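PDB 1XPJ: capsular polysaccharide biosynthesis protein from Vibrio cholerae, which is of unknown function but is probably a hydrolase of the haloacid dehalogenase type, perhaps linked to capsular polysaccharide synthesis. Local coordinates for residues Lys3-Ala15 with Val23-Glu35. Residues are numbered along the deposited sequence; the frame is centred on the assembly and turned at random.
Sequences KLIVDLDGTLTQA and VLPRLDVIEQLRE
Helix 27-38 packs on strand 3-6 and the loop after it, a buried contact in which Leu-33 packs on Leu-4 and Val-6 of the strand while the chain just before the helix pairs with Leu-12 to Gln-14. Leu-33 CD1 lies against Leu-4 CD1 at 3.7 Å and also touches Val-6 CG2, its side chain running opposite in direction to both. Leu-12 crosses Val-29 at about a right angle, its CD1 3.5 Å from Val-29 CG1. At the loop, two nearly straight backbone bonds make a single bridge round Thr-13 and Pro-25: Arg-26 N to Leu-12 O (3.1 Å) and Gln-14 N to Leu-24 O (2.9 Å). The extended Gln-14 side chain crosses Leu-24 and puts NE2 2.9 Å from Pro-25 O, above the carbonyl plane. Bent at chi3 (73°), the Arg-26 chain runs past Thr-11 O and brings NH1 to Gly-10 O (3.1 Å), which lies in the guanidinium plane; Val-29 CG2 lies over one face, toward the rim. Thr-13 OG1 accepts from Gly-10 N and, in an ST turn, from Ala-15 N. Strand 3-6, helix 27-38 and strand 42-47 form a beta-alpha-beta unit, and Asp-7, Asp-9 and Thr-11 fit the DxDx(T/V) motif of HAD-like hydrolases.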
ATOM      1  N   LYS A   3     -12.101   2.961  15.797  1.00 23.12           N
ATOM      2  CA  LYS A   3     -12.413   3.240  14.399  1.00 22.65           C
ATOM      3  C   LYS A   3     -13.520   2.317  13.876  1.00 22.23           C
ATOM      4  O   LYS A   3     -13.568   1.128  14.207  1.00 21.84           O
ATOM      5  CB  LYS A   3     -11.166   3.040  13.509  1.00 22.47           C
ATOM      6  CG  LYS A   3     -10.090   4.117  13.615  0.50 22.81           C
ATOM      7  CD  LYS A   3      -9.140   4.041  12.413  0.50 23.61           C
ATOM      8  CE  LYS A   3      -7.701   3.756  12.818  0.50 23.67           C
ATOM      9  NZ  LYS A   3      -6.717   4.646  12.126  0.50 23.74           N
ATOM     10  N   LEU A   4     -14.395   2.874  13.048  1.00 21.64           N
ATOM     11  CA  LEU A   4     -15.206   2.069  12.167  1.00 21.28           C
ATOM     12  C   LEU A   4     -14.511   2.059  10.823  1.00 21.77           C
ATOM     13  O   LEU A   4     -14.135   3.119  10.288  1.00 21.58           O
ATOM     14  CB  LEU A   4     -16.620   2.625  12.020  1.00 20.88           C
ATOM     15  CG  LEU A   4     -17.475   2.758  13.278  1.00 21.49           C
ATOM     16  CD1 LEU A   4     -18.881   3.229  12.922  1.00 19.29           C
ATOM     17  CD2 LEU A   4     -17.497   1.437  14.085  1.00 19.54           C
ATOM     18  N   ILE A   5     -14.325   0.848  10.296  1.00 21.88           N
ATOM     19  CA  ILE A   5     -13.844   0.654   8.945  1.00 21.84           C
ATOM     20  C   ILE A   5     -15.058   0.285   8.082  1.00 22.40           C
ATOM     21  O   ILE A   5     -15.652  -0.797   8.232  1.00 21.70           O
ATOM     22  CB  ILE A   5     -12.724  -0.424   8.919  1.00 21.78           C
ATOM     23  CG1 ILE A   5     -11.723  -0.194  10.059  1.00 22.38           C
ATOM     24  CG2 ILE A   5     -12.016  -0.475   7.549  1.00 22.04           C
ATOM     25  CD1 ILE A   5     -11.009   1.159  10.028  1.00 22.36           C
ATOM     26  N   VAL A   6     -15.415   1.201   7.183  1.00 22.57           N
ATOM     27  CA  VAL A   6     -16.684   1.141   6.468  1.00 23.40           C
ATOM     28  C   VAL A   6     -16.490   0.998   4.966  1.00 24.37           C
ATOM     29  O   VAL A   6     -15.855   1.853   4.318  1.00 25.02           O
ATOM     30  CB  VAL A   6     -17.518   2.423   6.701  1.00 23.38           C
ATOM     31  CG1 VAL A   6     -18.939   2.248   6.162  1.00 21.64           C
ATOM     32  CG2 VAL A   6     -17.510   2.816   8.194  1.00 23.62           C
ATOM     33  N   ASP A   7     -17.051  -0.074   4.418  1.00 24.27           N
ATOM     34  CA  ASP A   7     -17.077  -0.303   2.981  1.00 24.80           C
ATOM     35  C   ASP A   7     -17.964   0.779   2.334  1.00 25.57           C
ATOM     36  O   ASP A   7     -18.749   1.445   3.028  1.00 25.92           O
ATOM     37  CB  ASP A   7     -17.631  -1.703   2.733  1.00 24.85           C
ATOM     38  CG  ASP A   7     -17.504  -2.158   1.292  1.00 26.01           C
ATOM     39  OD1 ASP A   7     -16.485  -1.885   0.635  1.00 27.79           O
ATOM     40  OD2 ASP A   7     -18.398  -2.834   0.732  1.00 30.58           O
ATOM     41  N   LEU A   8     -17.847   0.974   1.020  1.00 25.10           N
ATOM     42  CA  LEU A   8     -18.583   2.060   0.391  1.00 24.38           C
ATOM     43  C   LEU A   8     -19.785   1.541  -0.394  1.00 24.50           C
ATOM     44  O   LEU A   8     -20.918   1.826  -0.011  1.00 24.70           O
ATOM     45  CB  LEU A   8     -17.642   2.901  -0.479  1.00 24.07           C
ATOM     46  CG  LEU A   8     -18.147   4.014  -1.399  1.00 23.76           C
ATOM     47  CD1 LEU A   8     -18.894   5.104  -0.639  1.00 23.30           C
ATOM     48  CD2 LEU A   8     -16.936   4.602  -2.121  1.00 22.07           C
ATOM     49  N   ASP A   9     -19.531   0.787  -1.472  1.00 24.10           N
ATOM     50  CA  ASP A   9     -20.574   0.279  -2.353  1.00 24.17           C
ATOM     51  C   ASP A   9     -21.361  -0.866  -1.712  1.00 24.22           C
ATOM     52  O   ASP A   9     -20.802  -1.918  -1.397  1.00 24.74           O
ATOM     53  CB  ASP A   9     -19.972  -0.187  -3.692  1.00 24.58           C
ATOM     54  CG  ASP A   9     -19.278   0.941  -4.457  1.00 24.30           C
ATOM     55  OD1 ASP A   9     -19.934   1.944  -4.778  1.00 24.82           O
ATOM     56  OD2 ASP A   9     -18.078   0.917  -4.783  1.00 24.37           O
ATOM     57  N   GLY A  10     -22.661  -0.664  -1.532  1.00 24.02           N
ATOM     58  CA  GLY A  10     -23.508  -1.664  -0.913  1.00 23.58           C
ATOM     59  C   GLY A  10     -23.685  -1.459   0.582  1.00 23.68           C
ATOM     60  O   GLY A  10     -24.595  -2.033   1.179  1.00 23.27           O
ATOM     61  N   THR A  11     -22.815  -0.648   1.184  1.00 23.37           N
ATOM     62  CA  THR A  11     -22.885  -0.364   2.615  1.00 24.16           C
ATOM     63  C   THR A  11     -23.399   1.041   2.812  1.00 24.06           C
ATOM     64  O   THR A  11     -24.374   1.249   3.529  1.00 24.59           O
ATOM     65  CB  THR A  11     -21.486  -0.505   3.266  1.00 24.39           C
ATOM     66  OG1 THR A  11     -21.154  -1.889   3.346  1.00 25.96           O
ATOM     67  CG2 THR A  11     -21.494  -0.064   4.739  1.00 24.82           C
ATOM     68  N   LEU A  12     -22.740   2.006   2.174  1.00 23.55           N
ATOM     69  CA  LEU A  12     -23.211   3.384   2.198  1.00 23.31           C
ATOM     70  C   LEU A  12     -24.110   3.695   0.989  1.00 23.34           C
ATOM     71  O   LEU A  12     -24.802   4.712   0.985  1.00 23.40           O
ATOM     72  CB  LEU A  12     -22.027   4.346   2.273  1.00 23.10           C
ATOM     73  CG  LEU A  12     -21.520   4.791   3.650  0.50 23.43           C
ATOM     74  CD1 LEU A  12     -21.937   3.852   4.768  0.50 23.84           C
ATOM     75  CD2 LEU A  12     -20.007   4.975   3.648  0.50 23.62           C
ATOM     76  N   THR A  13     -24.104   2.806  -0.015  1.00 22.96           N
ATOM     77  CA  THR A  13     -24.889   2.982  -1.240  1.00 22.76           C
ATOM     78  C   THR A  13     -25.856   1.816  -1.481  1.00 22.46           C
ATOM     79  O   THR A  13     -25.618   0.693  -1.017  1.00 22.29           O
ATOM     80  CB  THR A  13     -23.984   3.213  -2.516  1.00 22.99           C
ATOM     81  OG1 THR A  13     -23.601   1.954  -3.088  1.00 22.55           O
ATOM     82  CG2 THR A  13     -22.641   3.891  -2.184  1.00 23.02           C
ATOM     83  N   GLN A  14     -26.936   2.096  -2.212  1.00 21.48           N
ATOM     84  CA  GLN A  14     -27.918   1.086  -2.575  1.00 21.41           C
ATOM     85  C   GLN A  14     -27.496   0.317  -3.818  1.00 21.37           C
ATOM     86  O   GLN A  14     -28.217  -0.582  -4.279  1.00 21.16           O
ATOM     87  CB  GLN A  14     -29.281   1.740  -2.814  1.00 21.42           C
ATOM     88  CG  GLN A  14     -29.884   2.364  -1.566  1.00 22.52           C
ATOM     89  CD  GLN A  14     -31.248   2.980  -1.795  1.00 22.96           C
ATOM     90  OE1 GLN A  14     -31.953   2.628  -2.738  1.00 23.75           O
ATOM     91  NE2 GLN A  14     -31.625   3.902  -0.923  1.00 23.45           N
ATOM     92  N   ALA A  15     -26.347   0.697  -4.378  1.00 21.33           N
ATOM     93  CA  ALA A  15     -25.803   0.055  -5.574  1.00 21.77           C
ATOM     94  C   ALA A  15     -26.821  -0.113  -6.702  1.00 21.63           C
ATOM     95  O   ALA A  15     -26.844  -1.139  -7.358  1.00 21.86           O
ATOM     96  CB  ALA A  15     -25.175  -1.305  -5.215  1.00 21.81           C
ATOM     97  N   VAL A  23     -25.267   7.526  -7.565  1.00 20.22           N
ATOM     98  CA  VAL A  23     -25.875   6.389  -6.822  1.00 20.54           C
ATOM     99  C   VAL A  23     -26.646   6.815  -5.512  1.00 20.74           C
ATOM    100  O   VAL A  23     -26.357   7.781  -4.822  1.00 20.58           O
ATOM    101  CB  VAL A  23     -24.726   5.375  -6.633  1.00 20.68           C
ATOM    102  CG1 VAL A  23     -23.889   5.695  -5.423  1.00 19.70           C
ATOM    103  CG2 VAL A  23     -25.238   3.958  -6.530  1.00 20.61           C
ATOM    104  N   LEU A  24     -27.769   6.100  -5.209  1.00 21.19           N
ATOM    105  CA  LEU A  24     -28.564   6.444  -4.041  1.00 21.62           C
ATOM    106  C   LEU A  24     -27.902   5.950  -2.731  1.00 21.62           C
ATOM    107  O   LEU A  24     -27.276   4.922  -2.702  1.00 21.78           O
ATOM    108  CB  LEU A  24     -29.923   5.782  -4.145  1.00 21.14           C
ATOM    109  CG  LEU A  24     -30.820   6.301  -5.275  1.00 23.02           C
ATOM    110  CD1 LEU A  24     -32.152   5.548  -5.408  1.00 22.25           C
ATOM    111  CD2 LEU A  24     -31.193   7.775  -5.092  1.00 24.12           C
ATOM    112  N   PRO A  25     -28.031   6.915  -1.805  1.00 21.88           N
ATOM    113  CA  PRO A  25     -27.626   6.685  -0.401  1.00 22.45           C
ATOM    114  C   PRO A  25     -28.536   5.699   0.385  1.00 23.19           C
ATOM    115  O   PRO A  25     -29.748   5.716   0.257  1.00 23.14           O
ATOM    116  CB  PRO A  25     -27.623   8.040   0.288  1.00 22.65           C
ATOM    117  CG  PRO A  25     -28.594   8.909  -0.517  1.00 21.68           C
ATOM    118  CD  PRO A  25     -28.568   8.265  -1.926  1.00 21.85           C
ATOM    119  N   ARG A  26     -27.874   4.862   1.220  1.00 23.45           N
ATOM    120  CA  ARG A  26     -28.472   4.138   2.336  1.00 23.36           C
ATOM    121  C   ARG A  26     -28.482   5.007   3.572  1.00 22.93           C
ATOM    122  O   ARG A  26     -27.493   5.128   4.267  1.00 23.00           O
ATOM    123  CB  ARG A  26     -27.687   2.847   2.612  1.00 23.72           C
ATOM    124  CG  ARG A  26     -27.862   1.781   1.590  0.50 24.32           C
ATOM    125  CD  ARG A  26     -27.361   0.420   2.088  0.50 25.33           C
ATOM    126  NE  ARG A  26     -28.283  -0.137   3.083  0.50 26.29           N
ATOM    127  CZ  ARG A  26     -28.062  -1.401   3.487  0.50 27.65           C
ATOM    128  NH1 ARG A  26     -27.053  -2.093   2.984  0.50 27.82           N
ATOM    129  NH2 ARG A  26     -28.844  -1.938   4.427  0.50 26.86           N
ATOM    130  N   LEU A  27     -29.607   5.711   3.689  1.00 22.38           N
ATOM    131  CA  LEU A  27     -29.800   6.754   4.705  1.00 22.33           C
ATOM    132  C   LEU A  27     -29.761   6.275   6.161  1.00 22.33           C
ATOM    133  O   LEU A  27     -29.212   6.957   7.031  1.00 22.30           O
ATOM    134  CB  LEU A  27     -31.096   7.531   4.451  1.00 21.94           C
ATOM    135  CG  LEU A  27     -31.210   8.376   3.175  1.00 22.53           C
ATOM    136  CD1 LEU A  27     -32.685   8.757   2.932  1.00 21.77           C
ATOM    137  CD2 LEU A  27     -30.299   9.622   3.185  1.00 19.46           C
ATOM    138  N   ASP A  28     -30.354   5.119   6.433  1.00 22.39           N
ATOM    139  CA  ASP A  28     -30.301   4.557   7.784  1.00 22.60           C
ATOM    140  C   ASP A  28     -28.851   4.240   8.208  1.00 22.61           C
ATOM    141  O   ASP A  28     -28.456   4.529   9.341  1.00 22.59           O
ATOM    142  CB  ASP A  28     -31.217   3.331   7.914  1.00 22.23           C
ATOM    143  CG  ASP A  28     -30.900   2.231   6.898  1.00 23.05           C
ATOM    144  OD1 ASP A  28     -30.130   2.464   5.942  1.00 25.15           O
ATOM    145  OD2 ASP A  28     -31.383   1.086   6.971  1.00 23.59           O
ATOM    146  N   VAL A  29     -28.057   3.684   7.289  1.00 22.80           N
ATOM    147  CA  VAL A  29     -26.660   3.328   7.583  1.00 22.76           C
ATOM    148  C   VAL A  29     -25.824   4.574   7.866  1.00 22.96           C
ATOM    149  O   VAL A  29     -25.095   4.619   8.862  1.00 23.05           O
ATOM    150  CB  VAL A  29     -25.992   2.486   6.449  1.00 22.97           C
ATOM    151  CG1 VAL A  29     -24.493   2.392   6.663  1.00 21.66           C
ATOM    152  CG2 VAL A  29     -26.613   1.077   6.352  1.00 22.60           C
ATOM    153  N   ILE A  30     -25.933   5.574   6.989  1.00 22.96           N
ATOM    154  CA  ILE A  30     -25.232   6.848   7.171  1.00 23.14           C
ATOM    155  C   ILE A  30     -25.607   7.561   8.482  1.00 23.55           C
ATOM    156  O   ILE A  30     -24.730   8.069   9.198  1.00 23.70           O
ATOM    157  CB  ILE A  30     -25.461   7.790   5.962  1.00 23.24           C
ATOM    158  CG1 ILE A  30     -24.998   7.122   4.657  1.00 22.94           C
ATOM    159  CG2 ILE A  30     -24.722   9.109   6.165  1.00 22.47           C
ATOM    160  CD1 ILE A  30     -25.258   7.979   3.429  1.00 21.43           C
ATOM    161  N   GLU A  31     -26.898   7.598   8.795  1.00 23.44           N
ATOM    162  CA  GLU A  31     -27.368   8.196  10.049  1.00 23.77           C
ATOM    163  C   GLU A  31     -26.739   7.498  11.266  1.00 23.06           C
ATOM    164  O   GLU A  31     -26.361   8.149  12.255  1.00 22.10           O
ATOM    165  CB  GLU A  31     -28.901   8.170  10.119  1.00 23.78           C
ATOM    166  CG  GLU A  31     -29.508   8.902  11.322  1.00 26.84           C
ATOM    167  CD  GLU A  31     -29.222  10.409  11.344  1.00 29.10           C
ATOM    168  OE1 GLU A  31     -29.039  11.019  10.267  1.00 29.32           O
ATOM    169  OE2 GLU A  31     -29.185  10.991  12.452  1.00 30.10           O
ATOM    170  N   GLN A  32     -26.602   6.178  11.176  1.00 22.56           N
ATOM    171  CA  GLN A  32     -25.939   5.441  12.242  1.00 22.76           C
ATOM    172  C   GLN A  32     -24.445   5.823  12.358  1.00 22.63           C
ATOM    173  O   GLN A  32     -23.918   5.921  13.465  1.00 22.56           O
ATOM    174  CB  GLN A  32     -26.161   3.936  12.102  1.00 22.37           C
ATOM    175  CG  GLN A  32     -25.791   3.141  13.351  1.00 24.02           C
ATOM    176  CD  GLN A  32     -26.878   3.126  14.416  1.00 24.49           C
ATOM    177  OE1 GLN A  32     -27.311   4.175  14.882  1.00 27.00           O
ATOM    178  NE2 GLN A  32     -27.318   1.937  14.802  1.00 24.66           N
ATOM    179  N   LEU A  33     -23.786   6.070  11.226  1.00 22.36           N
ATOM    180  CA  LEU A  33     -22.403   6.560  11.218  1.00 22.49           C
ATOM    181  C   LEU A  33     -22.280   7.871  11.998  1.00 22.67           C
ATOM    182  O   LEU A  33     -21.308   8.077  12.728  1.00 23.11           O
ATOM    183  CB  LEU A  33     -21.886   6.752   9.778  1.00 22.05           C
ATOM    184  CG  LEU A  33     -20.529   6.232   9.325  0.50 22.58           C
ATOM    185  CD1 LEU A  33     -20.267   4.839   9.866  0.50 23.04           C
ATOM    186  CD2 LEU A  33     -20.481   6.225   7.805  0.50 21.69           C
ATOM    187  N   ARG A  34     -23.266   8.754  11.838  1.00 22.65           N
ATOM    188  CA  ARG A  34     -23.309  10.035  12.565  1.00 22.47           C
ATOM    189  C   ARG A  34     -23.382   9.849  14.097  1.00 22.44           C
ATOM    190  O   ARG A  34     -22.721  10.572  14.859  1.00 22.49           O
ATOM    191  CB  ARG A  34     -24.497  10.881  12.089  1.00 22.36           C
ATOM    192  CG  ARG A  34     -24.358  11.459  10.688  0.50 22.49           C
ATOM    193  CD  ARG A  34     -25.129  12.755  10.477  0.50 22.27           C
ATOM    194  NE  ARG A  34     -25.174  13.136   9.067  0.50 22.92           N
ATOM    195  CZ  ARG A  34     -26.182  12.866   8.241  0.50 23.30           C
ATOM    196  NH1 ARG A  34     -27.252  12.208   8.669  0.50 22.63           N
ATOM    197  NH2 ARG A  34     -26.118  13.251   6.976  0.50 23.60           N
ATOM    198  N   GLU A  35     -24.192   8.887  14.540  1.00 21.90           N
ATOM    199  CA  GLU A  35     -24.352   8.608  15.966  1.00 21.39           C
ATOM    200  C   GLU A  35     -23.058   8.055  16.566  1.00 20.73           C
ATOM    201  O   GLU A  35     -22.686   8.423  17.682  1.00 20.01           O
ATOM    202  CB  GLU A  35     -25.501   7.629  16.219  1.00 21.81           C
ATOM    203  CG  GLU A  35     -26.858   8.166  15.804  0.50 22.11           C
ATOM    204  CD  GLU A  35     -27.845   8.239  16.954  0.50 23.85           C
ATOM    205  OE1 GLU A  35     -29.035   7.920  16.726  0.50 24.55           O
ATOM    206  OE2 GLU A  35     -27.443   8.620  18.082  0.50 24.01           O
TER